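PDB 3E96: dihydrodipicolinate synthase from Bacillus clausii KSM-K16, which probably condenses pyruvate with aspartate semialdehyde to form 4-hydroxy-tetrahydrodipicolinate, a step of lysine biosynthesis. Local coordinates for residues D131-E134 with P139-V142; L157-N162 with E185-A190; V166-A169 with R175-K178. One frame throughout, in Å; residues are numbered along the deposited sequence.

Contact 1: D131-E134 with P139-V142; sequences DIIE and PSLV
No ring or other flat side-chain group takes part where Ile133 meets Ser140 and Val142, so there are no faces or edges to assign: one branched aliphatic chain lies against a serine and a valine. The setting is a beta-alpha-beta crossover of the TIM barrel, in which helix 122-136 returns to strand 140-144 through a connection of only a few residues. The CA atoms of Ile133 and Ser140 are 6.5 Å apart, and the two segments bury 112 Å² between them.

The longer branch of Ile133 does the touching. Its CG1 stands anti to the carbonyl carbon (chi1 -66°), and with chi2 at 174° the chain runs on extended, carrying CD1 out from the helix to the strand. Partway along, CG1 lies 3.9 Å from both CB and OG of Ser140. The bond of that hydroxyl goes elsewhere, to the carbonyl oxygen of Phe138, which satisfies this buried polar group close to its own backbone.

Alternation along the strand sorts the remaining side chains, a worked example of how barrel strands face two cores at once. Ser140 faces the helix and Val142 meets it from the side with CG1, whereas Leu141 between them points away from the helix and packs on Val85 and Val164. Ile112 and Leu163, from the strands flanking 140-144, also pack on Ile133 and carry the hydrophobic layer past this pair. At its far end the isoleucine reaches two strand residues at equal range: CD1 is 4.3 Å from Ser140 CB and 4.3 Å from Val142 CG1.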
loop_
_atom_site.group_PDB
_atom_site.type_symbol
_atom_site.label_atom_id
_atom_site.label_comp_id
_atom_site.label_asym_id
_atom_site.label_seq_id
_atom_site.Cartn_x
_atom_site.Cartn_y
_atom_site.Cartn_z
ATOM N N ASP B 131 -9.600 0.230 16.562
ATOM C CA ASP B 131 -10.959 0.027 16.062
ATOM C C ASP B 131 -11.197 -1.389 15.556
ATOM O O ASP B 131 -12.238 -1.988 15.829
ATOM C CB ASP B 131 -11.283 1.019 14.940
ATOM C CG ASP B 131 -11.424 2.446 15.439
ATOM O OD1 ASP B 131 -11.526 2.649 16.667
ATOM O OD2 ASP B 131 -11.446 3.365 14.592
ATOM N N ILE B 132 -10.236 -1.921 14.811
ATOM C CA ILE B 132 -10.358 -3.270 14.269
ATOM C C ILE B 132 -10.323 -4.333 15.364
ATOM O O ILE B 132 -11.131 -5.264 15.364
ATOM C CB ILE B 132 -9.233 -3.548 13.248
ATOM C CG1 ILE B 132 -9.411 -2.629 12.035
ATOM C CG2 ILE B 132 -9.240 -5.024 12.841
ATOM C CD1 ILE B 132 -8.222 -2.609 11.089
ATOM N N ILE B 133 -9.387 -4.197 16.297
ATOM C CA ILE B 133 -9.269 -5.163 17.384
ATOM C C ILE B 133 -10.522 -5.169 18.262
ATOM O O ILE B 133 -11.038 -6.232 18.607
ATOM C CB ILE B 133 -8.027 -4.862 18.257
ATOM C CG1 ILE B 133 -6.758 -5.074 17.425
ATOM C CG2 ILE B 133 -8.007 -5.769 19.486
ATOM C CD1 ILE B 133 -5.487 -4.681 18.137
ATOM N N GLU B 134 -11.021 -3.990 18.613
ATOM C CA GLU B 134 -12.214 -3.923 19.453
ATOM C C GLU B 134 -13.447 -4.476 18.746
ATOM O O GLU B 134 -14.262 -5.164 19.361
ATOM C CB GLU B 134 -12.469 -2.485 19.918
ATOM C CG GLU B 134 -11.311 -1.894 20.711
ATOM C CD GLU B 134 -11.679 -0.621 21.454
ATOM O OE1 GLU B 134 -12.379 0.234 20.874
ATOM O OE2 GLU B 134 -11.255 -0.465 22.618
ATOM N N PRO B 139 -8.420 -12.734 19.053
ATOM C CA PRO B 139 -6.966 -12.572 19.181
ATOM C C PRO B 139 -6.374 -11.911 17.945
ATOM O O PRO B 139 -6.619 -12.353 16.820
ATOM C CB PRO B 139 -6.480 -14.001 19.385
ATOM C CG PRO B 139 -7.607 -14.596 20.195
ATOM C CD PRO B 139 -8.824 -14.102 19.429
ATOM N N SER B 140 -5.597 -10.854 18.161
ATOM C CA SER B 140 -5.011 -10.106 17.056
ATOM C C SER B 140 -3.537 -9.779 17.231
ATOM O O SER B 140 -3.058 -9.589 18.350
ATOM C CB SER B 140 -5.748 -8.771 16.871
ATOM O OG SER B 140 -7.149 -8.937 16.775
ATOM N N LEU B 141 -2.831 -9.718 16.106
ATOM C CA LEU B 141 -1.429 -9.322 16.084
ATOM C C LEU B 141 -1.406 -8.134 15.136
ATOM O O LEU B 141 -2.296 -7.994 14.293
ATOM C CB LEU B 141 -0.522 -10.410 15.507
ATOM C CG LEU B 141 -0.279 -11.686 16.305
ATOM C CD1 LEU B 141 -1.463 -12.626 16.151
ATOM C CD2 LEU B 141 0.988 -12.349 15.796
ATOM N N VAL B 142 -0.411 -7.269 15.280
ATOM C CA VAL B 142 -0.283 -6.129 14.384
ATOM C C VAL B 142 1.104 -6.170 13.750
ATOM O O VAL B 142 2.084 -6.545 14.407
ATOM C CB VAL B 142 -0.460 -4.779 15.123
ATOM C CG1 VAL B 142 -1.849 -4.707 15.760
ATOM C CG2 VAL B 142 0.620 -4.611 16.166
#

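Contact 2: L157-N162 with E185-A190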
loop_
_atom_site.group_PDB
_atom_site.type_symbol
_atom_site.label_atom_id
_atom_site.label_comp_id
_atom_site.label_asym_id
_atom_site.label_seq_id
_atom_site.Cartn_x
_atom_site.Cartn_y
_atom_site.Cartn_z
ATOM N N LEU B 157 -1.544 0.579 22.538
ATOM C CA LEU B 157 -2.393 -0.540 22.136
ATOM C C LEU B 157 -2.237 -1.741 23.062
ATOM O O LEU B 157 -3.162 -2.538 23.213
ATOM C CB LEU B 157 -2.058 -0.986 20.709
ATOM C CG LEU B 157 -2.486 -0.130 19.519
ATOM C CD1 LEU B 157 -1.864 -0.699 18.241
ATOM C CD2 LEU B 157 -3.999 -0.120 19.412
ATOM N N ALA B 158 -1.066 -1.856 23.683
ATOM C CA ALA B 158 -0.753 -2.982 24.564
ATOM C C ALA B 158 -1.840 -3.423 25.545
ATOM O O ALA B 158 -2.069 -4.617 25.710
ATOM C CB ALA B 158 0.537 -2.698 25.325
ATOM N N PRO B 159 -2.520 -2.471 26.207
ATOM C CA PRO B 159 -3.575 -2.814 27.170
ATOM C C PRO B 159 -4.738 -3.628 26.608
ATOM O O PRO B 159 -5.429 -4.328 27.349
ATOM C CB PRO B 159 -4.029 -1.449 27.685
ATOM C CG PRO B 159 -2.795 -0.620 27.573
ATOM C CD PRO B 159 -2.265 -1.022 26.218
ATOM N N LEU B 160 -4.971 -3.531 25.304
ATOM C CA LEU B 160 -6.071 -4.274 24.698
ATOM C C LEU B 160 -5.946 -5.761 24.985
ATOM O O LEU B 160 -4.933 -6.387 24.673
ATOM C CB LEU B 160 -6.114 -4.034 23.186
ATOM C CG LEU B 160 -6.457 -2.607 22.757
ATOM C CD1 LEU B 160 -6.289 -2.477 21.242
ATOM C CD2 LEU B 160 -7.886 -2.259 23.187
ATOM N N GLN B 161 -6.987 -6.323 25.589
ATOM C CA GLN B 161 -7.001 -7.739 25.929
ATOM C C GLN B 161 -6.738 -8.653 24.739
ATOM O O GLN B 161 -6.059 -9.671 24.869
ATOM C CB GLN B 161 -8.346 -8.106 26.561
ATOM C CG GLN B 161 -8.450 -7.704 28.017
ATOM C CD GLN B 161 -7.528 -8.520 28.903
ATOM O OE1 GLN B 161 -7.228 -8.131 30.032
ATOM N NE2 GLN B 161 -7.083 -9.667 28.398
ATOM N N ASN B 162 -7.271 -8.294 23.577
ATOM C CA ASN B 162 -7.091 -9.132 22.404
ATOM C C ASN B 162 -5.836 -8.899 21.575
ATOM O O ASN B 162 -5.651 -9.542 20.545
ATOM C CB ASN B 162 -8.340 -9.062 21.529
ATOM C CG ASN B 162 -9.484 -9.867 22.108
ATOM O OD1 ASN B 162 -10.633 -9.427 22.120
ATOM N ND2 ASN B 162 -9.170 -11.066 22.591
ATOM N N GLU B 185 4.746 -6.250 31.925
ATOM C CA GLU B 185 4.472 -7.668 31.714
ATOM C C GLU B 185 2.971 -7.908 31.795
ATOM O O GLU B 185 2.449 -8.871 31.239
ATOM C CB GLU B 185 5.183 -8.513 32.776
ATOM C CG GLU B 185 6.698 -8.367 32.781
ATOM C CD GLU B 185 7.330 -8.731 31.449
ATOM O OE1 GLU B 185 7.134 -9.876 30.986
ATOM O OE2 GLU B 185 8.025 -7.872 30.864
ATOM N N GLU B 186 2.289 -7.010 32.491
ATOM C CA GLU B 186 0.848 -7.086 32.671
ATOM C C GLU B 186 0.074 -7.193 31.353
ATOM O O GLU B 186 -1.007 -7.777 31.309
ATOM C CB GLU B 186 0.376 -5.856 33.445
ATOM C CG GLU B 186 -1.122 -5.724 33.550
ATOM C CD GLU B 186 -1.544 -4.439 34.230
ATOM O OE1 GLU B 186 -2.762 -4.233 34.386
ATOM O OE2 GLU B 186 -0.661 -3.639 34.606
ATOM N N HIS B 187 0.621 -6.637 30.279
ATOM C CA HIS B 187 -0.080 -6.682 29.003
ATOM C C HIS B 187 0.217 -7.905 28.138
ATOM O O HIS B 187 -0.445 -8.134 27.125
ATOM C CB HIS B 187 0.172 -5.385 28.240
ATOM C CG HIS B 187 -0.263 -4.169 28.997
ATOM N ND1 HIS B 187 -1.447 -4.120 29.703
ATOM C CD2 HIS B 187 0.332 -2.967 29.178
ATOM C CE1 HIS B 187 -1.561 -2.941 30.288
ATOM N NE2 HIS B 187 -0.494 -2.223 29.986
ATOM N N GLN B 188 1.201 -8.693 28.555
ATOM C CA GLN B 188 1.576 -9.918 27.856
ATOM C C GLN B 188 1.503 -9.817 26.337
ATOM O O GLN B 188 0.462 -10.076 25.733
ATOM C CB GLN B 188 0.685 -11.065 28.343
ATOM C CG GLN B 188 0.732 -11.254 29.852
ATOM C CD GLN B 188 -0.272 -12.273 30.354
ATOM O OE1 GLN B 188 -0.216 -13.451 29.993
ATOM N NE2 GLN B 188 -1.200 -11.823 31.194
ATOM N N ILE B 189 2.619 -9.448 25.723
ATOM C CA ILE B 189 2.679 -9.321 24.275
ATOM C C ILE B 189 3.765 -10.237 23.723
ATOM O O ILE B 189 4.883 -10.263 24.237
ATOM C CB ILE B 189 3.015 -7.866 23.861
ATOM C CG1 ILE B 189 1.936 -6.906 24.371
ATOM C CG2 ILE B 189 3.165 -7.773 22.350
ATOM C CD1 ILE B 189 0.553 -7.161 23.802
ATOM N N ALA B 190 3.434 -11.010 22.696
ATOM C CA ALA B 190 4.430 -11.871 22.084
ATOM C C ALA B 190 5.202 -10.955 21.141
ATOM O O ALA B 190 4.618 -10.378 20.227
ATOM C CB ALA B 190 3.757 -12.986 21.293
HETATM O O HOH W 1 -2.465 -7.346 25.613
#
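Two tight backbone turns meet with the CA atoms of Pro159 and His187 5.5 Å apart: a type I beta turn from Leu157 to Leu160, and a 3-10 segment, 185-187, closed by the bond from Gln188 N to Glu185 O. Both belong to helix-to-strand connections of the TIM barrel, one leading into strand 163-168 and the other into strand 190-193.

The imidazole of His187 carries most of the side-chain contact. Pro159 CA sits over one of its faces in a CH-pi contact, 3.8 Å from the ring centroid and 23° off the normal, displaced toward the rim. The carbonyl carbon of Ala158 lies over that same face. Pro159 CG comes within 3.7 Å of His187 NE2, while Ala158 CB approaches CD2 at 3.9 Å. With CG anti to the carbonyl carbon (chi1 -58°), the ring is swung across to the proline. Ile189 adds a lighter touch, its CD1 resting near the carbonyl oxygen of Ala158, and it also packs on Leu163 and Val166.

No direct hydrogen bond joins the turns. A water lies between them and, although other acceptors compete for its protons, it can donate to Ala158 O at 2.8 Å and to His187 O at 2.6 Å.

Contact 3: V166-A169 with R175-K178; sequences VKYA and RFAK
Tyr168 OH and Arg175 NE, 3.5 Å apart, both turn to the carboxylate of Asp151: the hydroxyl is hydrogen-bonded to its OD1, and NE forms a salt bridge with its OD2. The guanidinium plane stands at 75° to the tyrosine ring. A bend at chi3 (71°) turns the arginine's end group, whose NH1 and NH2 are taken up by the carbonyl oxygens of Pro147 and Ile149.

Beneath this polar end, Tyr168 and Phe176 slide past each other in opposite directions. Their rings are oblique, with planes at 43° and centroids 5.3 Å apart, and the closest approach is Tyr168 CD2 to Phe176 CD1 at 3.5 Å. Phe176 CB also packs against CE2 of the tyrosine. Phe203, from helix 200-206, touches both aromatic residues.

Replacing Tyr168 by an alanine would probably open a gap beside Phe176 and leave OD1 of Asp151 without its hydroxyl mate.

Strand 163-168 thus sends Tyr168 outward to helix 173-180, while the preceding Lys167, the predicted Schiff-base residue, points into the barrel, the two-sided strand pattern of a TIM-barrel beta-alpha unit.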
loop_
_atom_site.group_PDB
_atom_site.type_symbol
_atom_site.label_atom_id
_atom_site.label_comp_id
_atom_site.label_asym_id
_atom_site.label_seq_id
_atom_site.Cartn_x
_atom_site.Cartn_y
_atom_site.Cartn_z
ATOM N N VAL B 166 2.948 -8.613 18.539
ATOM C CA VAL B 166 3.352 -7.575 17.614
ATOM C C VAL B 166 4.482 -8.101 16.745
ATOM O O VAL B 166 5.483 -8.602 17.256
ATOM C CB VAL B 166 3.879 -6.324 18.357
ATOM C CG1 VAL B 166 4.467 -5.332 17.357
ATOM C CG2 VAL B 166 2.760 -5.674 19.158
ATOM N N LYS B 167 4.306 -8.018 15.433
ATOM C CA LYS B 167 5.360 -8.422 14.521
ATOM C C LYS B 167 6.047 -7.099 14.234
ATOM O O LYS B 167 5.586 -6.314 13.406
ATOM C CB LYS B 167 4.776 -9.038 13.246
ATOM C CG LYS B 167 4.243 -10.447 13.472
ATOM C CD LYS B 167 3.758 -11.096 12.186
ATOM C CE LYS B 167 3.398 -12.560 12.423
ATOM N NZ LYS B 167 2.954 -13.222 11.168
ATOM N N TYR B 168 7.117 -6.834 14.979
ATOM C CA TYR B 168 7.867 -5.588 14.838
ATOM C C TYR B 168 8.733 -5.715 13.597
ATOM O O TYR B 168 9.595 -6.591 13.527
ATOM C CB TYR B 168 8.734 -5.361 16.071
ATOM C CG TYR B 168 9.142 -3.922 16.239
ATOM C CD1 TYR B 168 8.259 -2.985 16.784
ATOM C CD2 TYR B 168 10.398 -3.485 15.825
ATOM C CE1 TYR B 168 8.622 -1.644 16.911
ATOM C CE2 TYR B 168 10.770 -2.157 15.942
ATOM C CZ TYR B 168 9.884 -1.237 16.485
ATOM O OH TYR B 168 10.266 0.085 16.593
ATOM N N ALA B 169 8.510 -4.835 12.626
ATOM C CA ALA B 169 9.233 -4.912 11.365
ATOM C C ALA B 169 10.054 -3.686 10.990
ATOM O O ALA B 169 10.267 -3.411 9.807
ATOM C CB ALA B 169 8.254 -5.256 10.245
ATOM N N ARG B 175 15.340 1.050 18.987
ATOM C CA ARG B 175 13.905 1.306 19.098
ATOM C C ARG B 175 13.175 0.068 19.594
ATOM O O ARG B 175 12.342 0.143 20.499
ATOM C CB ARG B 175 13.301 1.707 17.749
ATOM C CG ARG B 175 13.415 3.174 17.410
ATOM C CD ARG B 175 12.689 3.484 16.100
ATOM N NE ARG B 175 11.229 3.414 16.214
ATOM C CZ ARG B 175 10.395 3.897 15.293
ATOM N NH1 ARG B 175 10.881 4.471 14.199
ATOM N NH2 ARG B 175 9.082 3.840 15.475
ATOM N N PHE B 176 13.481 -1.076 18.989
ATOM C CA PHE B 176 12.836 -2.321 19.375
ATOM C C PHE B 176 13.124 -2.669 20.836
ATOM O O PHE B 176 12.208 -2.983 21.598
ATOM C CB PHE B 176 13.289 -3.469 18.460
ATOM C CG PHE B 176 12.743 -4.811 18.864
ATOM C CD1 PHE B 176 11.374 -5.060 18.825
ATOM C CD2 PHE B 176 13.590 -5.800 19.349
ATOM C CE1 PHE B 176 10.859 -6.276 19.273
ATOM C CE2 PHE B 176 13.087 -7.017 19.799
ATOM C CZ PHE B 176 11.718 -7.256 19.763
ATOM N N ALA B 177 14.391 -2.598 21.234
ATOM C CA ALA B 177 14.756 -2.922 22.613
ATOM C C ALA B 177 14.026 -2.034 23.621
ATOM O O ALA B 177 13.632 -2.497 24.698
ATOM C CB ALA B 177 16.264 -2.795 22.802
ATOM N N LYS B 178 13.839 -0.766 23.272
ATOM C CA LYS B 178 13.165 0.165 24.165
ATOM C C LYS B 178 11.656 -0.068 24.261
ATOM O O LYS B 178 11.093 -0.036 25.356
ATOM C CB LYS B 178 13.431 1.611 23.730
ATOM C CG LYS B 178 12.823 2.662 24.652
ATOM C CD LYS B 178 13.331 2.527 26.087
ATOM C CE LYS B 178 12.605 3.486 27.027
ATOM N NZ LYS B 178 13.088 3.357 28.435
#

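In the fold
Along the chain contact 1 precedes the others, and contact 3 falls between the two segments of contact 2; in space, neighbouring parallel strands link all three. Contacts 1 and 2, with centres 11 Å apart, meet through a probable hydrogen bond from Ser140 N to Asn162 O (2.7 Å). A second probable hydrogen bond, between Val142 O and Lys167 N at 2.9 Å, connects contact 1 to contact 3, and a third, between Ala190 O and Val166 N at 3.0 Å, connects contact 2 to contact 3. Val166 packs on both Val142 and Ile189. The side chain of Val142 lies about 7 Å from that of Lys167 and about 6 Å from that of Tyr143, the predicted proton donor/acceptor.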